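Local coordinates for protein metallo-beta-lactamase (Simiduia agarivorans, PDB 6MFI) that probably hydrolyses beta-lactam antibiotics as a class B3 metallo-beta-lactamase, using two zinc ions bound in its active site, at residues D39-D44 and G60-A65; V103-H108 and I173-L178. All blocks are in the same frame, centred on the assembly; numbering follows the deposited sequence.

Contact 1: D39-D44 and G60-A65; sequences DWDAWD and GTCGIA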
ATOM      1  N   ASP A  39      16.574  -2.192  -6.096  1.00 18.29           N
ATOM      2  CA  ASP A  39      15.384  -1.814  -6.847  1.00 18.15           C
ATOM      3  C   ASP A  39      14.664  -3.061  -7.348  1.00 17.37           C
ATOM      4  O   ASP A  39      15.291  -3.969  -7.901  1.00 17.72           O
ATOM      5  CB  ASP A  39      15.761  -0.911  -8.020  1.00 19.62           C
ATOM      6  CG  ASP A  39      15.785   0.556  -7.640  1.00 20.69           C
ATOM      7  OD1 ASP A  39      14.882   0.994  -6.895  1.00 20.18           O
ATOM      8  OD2 ASP A  39      16.705   1.273  -8.086  1.00 21.78           O
ATOM      9  N   TRP A  40      13.346  -3.095  -7.152  1.00 16.47           N
ATOM     10  CA  TRP A  40      12.511  -4.225  -7.558  1.00 16.10           C
ATOM     11  C   TRP A  40      13.031  -5.530  -6.957  1.00 16.09           C
ATOM     12  O   TRP A  40      13.221  -6.534  -7.647  1.00 15.72           O
ATOM     13  CB  TRP A  40      12.420  -4.320  -9.081  1.00 16.41           C
ATOM     14  CG  TRP A  40      11.828  -3.104  -9.724  1.00 17.11           C
ATOM     15  CD1 TRP A  40      12.459  -2.230 -10.560  1.00 18.49           C
ATOM     16  CD2 TRP A  40      10.478  -2.639  -9.602  1.00 16.85           C
ATOM     17  NE1 TRP A  40      11.590  -1.243 -10.958  1.00 19.07           N
ATOM     18  CE2 TRP A  40      10.367  -1.472 -10.385  1.00 17.91           C
ATOM     19  CE3 TRP A  40       9.355  -3.092  -8.903  1.00 15.81           C
ATOM     20  CZ2 TRP A  40       9.178  -0.752 -10.487  1.00 17.66           C
ATOM     21  CZ3 TRP A  40       8.176  -2.377  -9.007  1.00 16.03           C
ATOM     22  CH2 TRP A  40       8.097  -1.219  -9.792  1.00 16.69           C
ATOM     23  N   ASP A  41      13.267  -5.502  -5.649  1.00 15.74           N
ATOM     24  CA  ASP A  41      13.821  -6.653  -4.957  1.00 16.45           C
ATOM     25  C   ASP A  41      12.760  -7.740  -4.790  1.00 16.75           C
ATOM     26  O   ASP A  41      11.582  -7.558  -5.111  1.00 16.85           O
ATOM     27  CB  ASP A  41      14.378  -6.237  -3.596  1.00 16.63           C
ATOM     28  CG  ASP A  41      15.743  -6.829  -3.319  1.00 17.47           C
ATOM     29  OD1 ASP A  41      16.019  -7.944  -3.811  1.00 17.53           O
ATOM     30  OD2 ASP A  41      16.540  -6.181  -2.609  1.00 17.75           O
ATOM     31  N   ALA A  42      13.198  -8.889  -4.280  1.00 17.36           N
ATOM     32  CA  ALA A  42      12.282  -9.993  -4.031  1.00 17.43           C
ATOM     33  C   ALA A  42      11.242  -9.595  -2.989  1.00 16.59           C
ATOM     34  O   ALA A  42      11.516  -8.823  -2.067  1.00 17.16           O
ATOM     35  CB  ALA A  42      13.050 -11.231  -3.567  1.00 17.65           C
ATOM     36  N   TRP A  43      10.032 -10.135  -3.149  1.00 16.20           N
ATOM     37  CA  TRP A  43       8.927  -9.754  -2.273  1.00 15.77           C
ATOM     38  C   TRP A  43       9.190 -10.163  -0.829  1.00 14.86           C
ATOM     39  O   TRP A  43       8.846  -9.430   0.104  1.00 15.05           O
ATOM     40  CB  TRP A  43       7.623 -10.376  -2.771  1.00 16.65           C
ATOM     41  CG  TRP A  43       7.123  -9.802  -4.059  1.00 18.10           C
ATOM     42  CD1 TRP A  43       7.533  -8.647  -4.657  1.00 18.86           C
ATOM     43  CD2 TRP A  43       6.115 -10.359  -4.910  1.00 19.04           C
ATOM     44  NE1 TRP A  43       6.842  -8.450  -5.830  1.00 19.49           N
ATOM     45  CE2 TRP A  43       5.966  -9.488  -6.007  1.00 19.52           C
ATOM     46  CE3 TRP A  43       5.326 -11.512  -4.853  1.00 19.36           C
ATOM     47  CZ2 TRP A  43       5.059  -9.732  -7.037  1.00 19.80           C
ATOM     48  CZ3 TRP A  43       4.425 -11.752  -5.875  1.00 19.79           C
ATOM     49  CH2 TRP A  43       4.300 -10.867  -6.952  1.00 19.94           C
ATOM     50  N   ASP A  44       9.798 -11.331  -0.625  1.00 14.28           N
ATOM     51  CA  ASP A  44      10.014 -11.873   0.709  1.00 13.66           C
ATOM     52  C   ASP A  44      11.443 -11.691   1.203  1.00 13.65           C
ATOM     53  O   ASP A  44      11.833 -12.331   2.185  1.00 13.48           O
ATOM     54  CB  ASP A  44       9.636 -13.355   0.743  1.00 14.20           C
ATOM     55  CG  ASP A  44       8.180 -13.594   0.395  1.00 14.21           C
ATOM     56  OD1 ASP A  44       7.335 -12.742   0.743  1.00 13.83           O
ATOM     57  OD2 ASP A  44       7.878 -14.638  -0.221  1.00 13.98           O
ATOM     58  N   GLY A  60       8.246  -2.700   5.915  1.00 11.07           N
ATOM     59  CA  GLY A  60       8.081  -3.739   4.923  1.00 11.34           C
ATOM     60  C   GLY A  60       9.389  -4.413   4.557  1.00 11.36           C
ATOM     61  O   GLY A  60      10.433  -4.207   5.180  1.00 11.16           O
ATOM     62  N   THR A  61       9.319  -5.239   3.517  1.00 11.62           N
ATOM     63  CA  THR A  61      10.479  -5.964   3.015  1.00 12.77           C
ATOM     64  C   THR A  61      11.248  -5.073   2.042  1.00 14.19           C
ATOM     65  O   THR A  61      10.965  -3.880   1.895  1.00 14.77           O
ATOM     66  CB  THR A  61      10.043  -7.267   2.354  1.00 12.25           C
ATOM     67  OG1 THR A  61       9.244  -6.972   1.202  1.00 12.41           O
ATOM     68  CG2 THR A  61       9.219  -8.100   3.320  1.00 11.71           C
ATOM     69  N   CYS A  62      12.247  -5.643   1.366  1.00 14.96           N
ATOM     70  CA  CYS A  62      12.939  -4.923   0.302  1.00 15.98           C
ATOM     71  C   CYS A  62      12.111  -4.823  -0.971  1.00 16.14           C
ATOM     72  O   CYS A  62      12.406  -3.975  -1.820  1.00 17.38           O
ATOM     73  CB  CYS A  62      14.280  -5.590  -0.014  1.00 17.04           C
ATOM     74  SG  CYS A  62      15.451  -5.653   1.357  1.00 18.25           S
ATOM     75  N   GLY A  63      11.086  -5.660  -1.122  1.00 15.10           N
ATOM     76  CA  GLY A  63      10.283  -5.658  -2.329  1.00 15.24           C
ATOM     77  C   GLY A  63       8.836  -5.265  -2.114  1.00 14.38           C
ATOM     78  O   GLY A  63       8.159  -4.846  -3.058  1.00 14.74           O
ATOM     79  N   ILE A  64       8.347  -5.392  -0.882  1.00 13.76           N
ATOM     80  CA  ILE A  64       6.958  -5.093  -0.548  1.00 12.34           C
ATOM     81  C   ILE A  64       6.936  -4.115   0.618  1.00 12.31           C
ATOM     82  O   ILE A  64       7.634  -4.317   1.618  1.00 12.10           O
ATOM     83  CB  ILE A  64       6.166  -6.367  -0.202  1.00 11.98           C
ATOM     84  CG1 ILE A  64       6.091  -7.294  -1.418  1.00 13.24           C
ATOM     85  CG2 ILE A  64       4.770  -6.012   0.289  1.00 10.96           C
ATOM     86  CD1 ILE A  64       5.386  -6.684  -2.612  1.00 13.50           C
ATOM     87  N   ALA A  65       6.129  -3.066   0.494  1.00 11.39           N
ATOM     88  CA  ALA A  65       6.064  -2.018   1.499  1.00 11.09           C
ATOM     89  C   ALA A  65       5.008  -2.323   2.554  1.00  9.96           C
ATOM     90  O   ALA A  65       3.966  -2.922   2.272  1.00  9.70           O
ATOM     91  CB  ALA A  65       5.762  -0.667   0.850  1.00 10.98           C
TER
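With chi1 at 64°, Thr61 holds OG1 between its own backbone N and carbonyl carbon, from where the hydroxyl donates to the carbonyl of Trp43; Thr61 OG1 to Trp43 O is 2.7 Å, and the donor stands 32° away from the carbonyl plane. The same oxygen accepts from two amides of its own loop, Gly63 N at 3.2 Å and Ile64 N at 2.8 Å from Thr61 OG1, an ST turn and ST motif that fix the hydroxyl's place. Ile64 sets CG1 anti to its carbonyl carbon, beside the backbone N, which carries CD1 over one face of the Trp43 indole, 3.9 Å from the centroid of the five-membered ring and 25° off its normal. In this B3 metallo-beta-lactamase the loop pair borders the dinuclear zinc site: Trp43 and Ile64 both pack on the zinc ligands Asp114 and His253, and the Trp43 ring meets the His253 imidazole at an inclined angle. Toward the other end, Asp41 lays its CB against Cys62, with Asp41 OD2 3.5 Å from Cys62 CB; that carboxylate oxygen is bonded to Ala38 N, while Asp41 OD1 accepts from Ala42 N. Gly63 passes close to the Ala42 carbonyl, its CA 3.4 Å from Ala42 O in a CA-H...O contact. Cys62 is bound through its sulfur to Cys37, a covalent tie between the same two loops.

Contact 2: V103-H108 and I173-L178; sequences VKILLH and IALGNL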
ATOM      1  N   VAL A 103      -0.652  -2.292  17.736  1.00 10.75           N
ATOM      2  CA  VAL A 103      -1.248  -2.100  16.417  1.00 11.74           C
ATOM      3  C   VAL A 103      -2.738  -2.405  16.537  1.00 11.99           C
ATOM      4  O   VAL A 103      -3.130  -3.562  16.713  1.00 10.53           O
ATOM      5  CB  VAL A 103      -0.580  -2.984  15.359  1.00 11.59           C
ATOM      6  CG1 VAL A 103      -1.202  -2.735  13.993  1.00 11.87           C
ATOM      7  CG2 VAL A 103       0.918  -2.729  15.323  1.00 11.63           C
ATOM      8  N   LYS A 104      -3.572  -1.368  16.450  1.00 11.81           N
ATOM      9  CA  LYS A 104      -5.005  -1.519  16.657  1.00 12.31           C
ATOM     10  C   LYS A 104      -5.808  -1.575  15.367  1.00 12.50           C
ATOM     11  O   LYS A 104      -6.948  -2.053  15.391  1.00 13.26           O
ATOM     12  CB  LYS A 104      -5.538  -0.369  17.522  1.00 12.91           C
ATOM     13  CG  LYS A 104      -4.764  -0.142  18.809  1.00 13.50           C
ATOM     14  CD  LYS A 104      -4.762  -1.385  19.683  1.00 14.45           C
ATOM     15  CE  LYS A 104      -4.002  -1.146  20.978  1.00 15.78           C
ATOM     16  NZ  LYS A 104      -3.941  -2.369  21.825  1.00 16.17           N
ATOM     17  N   ILE A 105      -5.256  -1.105  14.251  1.00 12.22           N
ATOM     18  CA  ILE A 105      -5.988  -1.024  12.991  1.00 12.31           C
ATOM     19  C   ILE A 105      -5.090  -1.521  11.867  1.00 11.21           C
ATOM     20  O   ILE A 105      -3.922  -1.131  11.780  1.00 10.04           O
ATOM     21  CB  ILE A 105      -6.472   0.413  12.704  1.00 12.93           C
ATOM     22  CG1 ILE A 105      -7.520   0.838  13.735  1.00 14.10           C
ATOM     23  CG2 ILE A 105      -7.036   0.522  11.296  1.00 12.18           C
ATOM     24  CD1 ILE A 105      -8.050   2.238  13.528  1.00 14.92           C
ATOM     25  N   LEU A 106      -5.635  -2.383  11.013  1.00 10.71           N
ATOM     26  CA  LEU A 106      -4.943  -2.878   9.830  1.00 10.68           C
ATOM     27  C   LEU A 106      -5.642  -2.353   8.583  1.00 11.12           C
ATOM     28  O   LEU A 106      -6.864  -2.483   8.450  1.00 12.07           O
ATOM     29  CB  LEU A 106      -4.911  -4.408   9.810  1.00  9.26           C
ATOM     30  CG  LEU A 106      -4.049  -5.111  10.858  1.00 10.77           C
ATOM     31  CD1 LEU A 106      -4.304  -6.607  10.829  1.00 10.60           C
ATOM     32  CD2 LEU A 106      -2.574  -4.816  10.633  1.00 10.33           C
ATOM     33  N   LEU A 107      -4.869  -1.762   7.678  1.00 10.74           N
ATOM     34  CA  LEU A 107      -5.367  -1.275   6.402  1.00 10.31           C
ATOM     35  C   LEU A 107      -4.642  -1.988   5.268  1.00  9.76           C
ATOM     36  O   LEU A 107      -3.691  -2.742   5.484  1.00  9.01           O
ATOM     37  CB  LEU A 107      -5.195   0.245   6.280  1.00 11.05           C
ATOM     38  CG  LEU A 107      -5.785   1.088   7.412  1.00 11.95           C
ATOM     39  CD1 LEU A 107      -5.511   2.567   7.179  1.00 12.18           C
ATOM     40  CD2 LEU A 107      -7.277   0.828   7.555  1.00 12.80           C
ATOM     41  N   HIS A 108      -5.100  -1.737   4.043  1.00 10.22           N
ATOM     42  CA  HIS A 108      -4.561  -2.416   2.875  1.00 10.34           C
ATOM     43  C   HIS A 108      -4.485  -1.453   1.701  1.00 10.99           C
ATOM     44  O   HIS A 108      -5.230  -0.472   1.628  1.00 11.13           O
ATOM     45  CB  HIS A 108      -5.414  -3.632   2.485  1.00 10.36           C
ATOM     46  CG  HIS A 108      -6.764  -3.273   1.942  1.00 10.11           C
ATOM     47  ND1 HIS A 108      -6.951  -2.809   0.657  1.00 10.17           N
ATOM     48  CD2 HIS A 108      -7.993  -3.311   2.509  1.00 10.20           C
ATOM     49  CE1 HIS A 108      -8.235  -2.572   0.459  1.00 10.62           C
ATOM     50  NE2 HIS A 108      -8.889  -2.870   1.567  1.00 10.66           N
ATOM     51  N   ILE A 173     -10.354   7.116   8.949  1.00 19.45           N
ATOM     52  CA  ILE A 173      -9.964   6.136   9.956  1.00 18.96           C
ATOM     53  C   ILE A 173      -9.340   6.894  11.117  1.00 19.02           C
ATOM     54  O   ILE A 173      -8.339   7.601  10.937  1.00 19.41           O
ATOM     55  CB  ILE A 173      -8.989   5.091   9.391  1.00 18.52           C
ATOM     56  CG1 ILE A 173      -9.702   4.181   8.390  1.00 18.71           C
ATOM     57  CG2 ILE A 173      -8.371   4.276  10.514  1.00 17.93           C
ATOM     58  CD1 ILE A 173     -10.712   3.246   9.018  1.00 18.76           C
ATOM     59  N   ALA A 174      -9.927   6.754  12.302  1.00 19.39           N
ATOM     60  CA  ALA A 174      -9.501   7.488  13.486  1.00 19.82           C
ATOM     61  C   ALA A 174      -8.995   6.515  14.542  1.00 19.07           C
ATOM     62  O   ALA A 174      -9.628   5.486  14.800  1.00 18.93           O
ATOM     63  CB  ALA A 174     -10.646   8.333  14.049  1.00 21.15           C
ATOM     64  N   LEU A 175      -7.855   6.850  15.149  1.00 18.94           N
ATOM     65  CA  LEU A 175      -7.283   6.047  16.229  1.00 18.50           C
ATOM     66  C   LEU A 175      -6.458   6.992  17.098  1.00 19.36           C
ATOM     67  O   LEU A 175      -5.299   7.278  16.781  1.00 19.65           O
ATOM     68  CB  LEU A 175      -6.438   4.905  15.684  1.00 17.18           C
ATOM     69  CG  LEU A 175      -5.881   3.935  16.728  1.00 16.25           C
ATOM     70  CD1 LEU A 175      -7.004   3.142  17.384  1.00 15.84           C
ATOM     71  CD2 LEU A 175      -4.852   3.004  16.103  1.00 14.88           C
ATOM     72  N   GLY A 176      -7.058   7.467  18.187  1.00 19.89           N
ATOM     73  CA  GLY A 176      -6.423   8.476  19.011  1.00 20.09           C
ATOM     74  C   GLY A 176      -6.182   9.761  18.248  1.00 20.78           C
ATOM     75  O   GLY A 176      -7.126  10.375  17.741  1.00 22.19           O
ATOM     76  N   ASN A 177      -4.922  10.183  18.160  1.00 21.12           N
ATOM     77  CA  ASN A 177      -4.574  11.366  17.386  1.00 22.71           C
ATOM     78  C   ASN A 177      -4.362  11.064  15.910  1.00 22.27           C
ATOM     79  O   ASN A 177      -4.166  12.001  15.128  1.00 23.68           O
ATOM     80  CB  ASN A 177      -3.313  12.025  17.954  1.00 23.06           C
ATOM     81  CG  ASN A 177      -2.078  11.159  17.788  1.00 22.08           C
ATOM     82  OD1 ASN A 177      -2.133   9.940  17.952  1.00 21.27           O
ATOM     83  ND2 ASN A 177      -0.956  11.787  17.458  1.00 22.55           N
ATOM     84  N   LEU A 178      -4.398   9.796  15.512  1.00 19.70           N
ATOM     85  CA  LEU A 178      -4.177   9.434  14.120  1.00 17.62           C
ATOM     86  C   LEU A 178      -5.452   9.601  13.305  1.00 18.24           C
ATOM     87  O   LEU A 178      -6.564   9.373  13.792  1.00 17.94           O
ATOM     88  CB  LEU A 178      -3.674   7.994  14.013  1.00 15.24           C
ATOM     89  CG  LEU A 178      -2.511   7.651  14.940  1.00 12.14           C
ATOM     90  CD1 LEU A 178      -2.188   6.165  14.877  1.00 11.11           C
ATOM     91  CD2 LEU A 178      -1.298   8.489  14.576  1.00 12.52           C
TER
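Strands 103-107 and 173-175 run nearly antiparallel, 166° between their directions, yet their axes stay 8.5 Å apart and no hydrogen bond joins them. They belong to different sheets of the alpha-beta/beta-alpha sandwich of the metallo-beta-lactamase fold and meet face to face through side chains: 103-107 lies within the larger sheet, between strands 74-78 and 129-132, and 172-175 is an outer strand of the smaller. After Leu175 the chain reverses through a type II' turn into strand 178-184, closed by backbone bonds in both directions between Leu175 and Leu178. Ile105 is the centre of the contact. Its chain is extended at chi2 (-180°), which drives CD1 out between Ile173 and Leu175. Ile105 CD1 lies 3.7 Å from Ile173 CG2, the two isoleucine side chains running alongside each other, pointing opposite ways. Ile105 and Leu175 point at each other, and Ile105 CD1 comes 3.8 Å from Leu175 CB. The same methyl is 3.8 Å from Ala174 O. Further along, Leu107 CD2 approaches Ile173 CG1 at 4.2 Å, and both residues also pack on Trp195 of strand 193-199. At the other end Lys104 contributes its aliphatic base; the chain then bends at chi2 (-59°) and takes NZ to the carbonyl of Ser101. Both Leu175 methyls meet Lys104 CB from the same side, CD2 at 3.7 Å and CD1 at 3.8 Å.

In the fold
From the N terminus the chain leaves helix 30-36 through the loop holding 39-44, forms the hairpin strands 50-53 and 56-58, and returns at 60-65, where contact 1 closes a short loop. It then runs through strands 67-71 and 74-78 and helix 85-95 to strand 103-107. Contact 2 closes a much longer loop, whose 64 intervening residues include zinc ligands His110, His112, Asp114 and His115. The contacts follow in series, neither nested nor crossed; the centres of contact 1 and contact 2 are about 24 Å apart. Contact 1 ties the N-terminal loop to the larger sheet's strand connection beside the zinc site; contact 2 joins the two sheets across the sandwich.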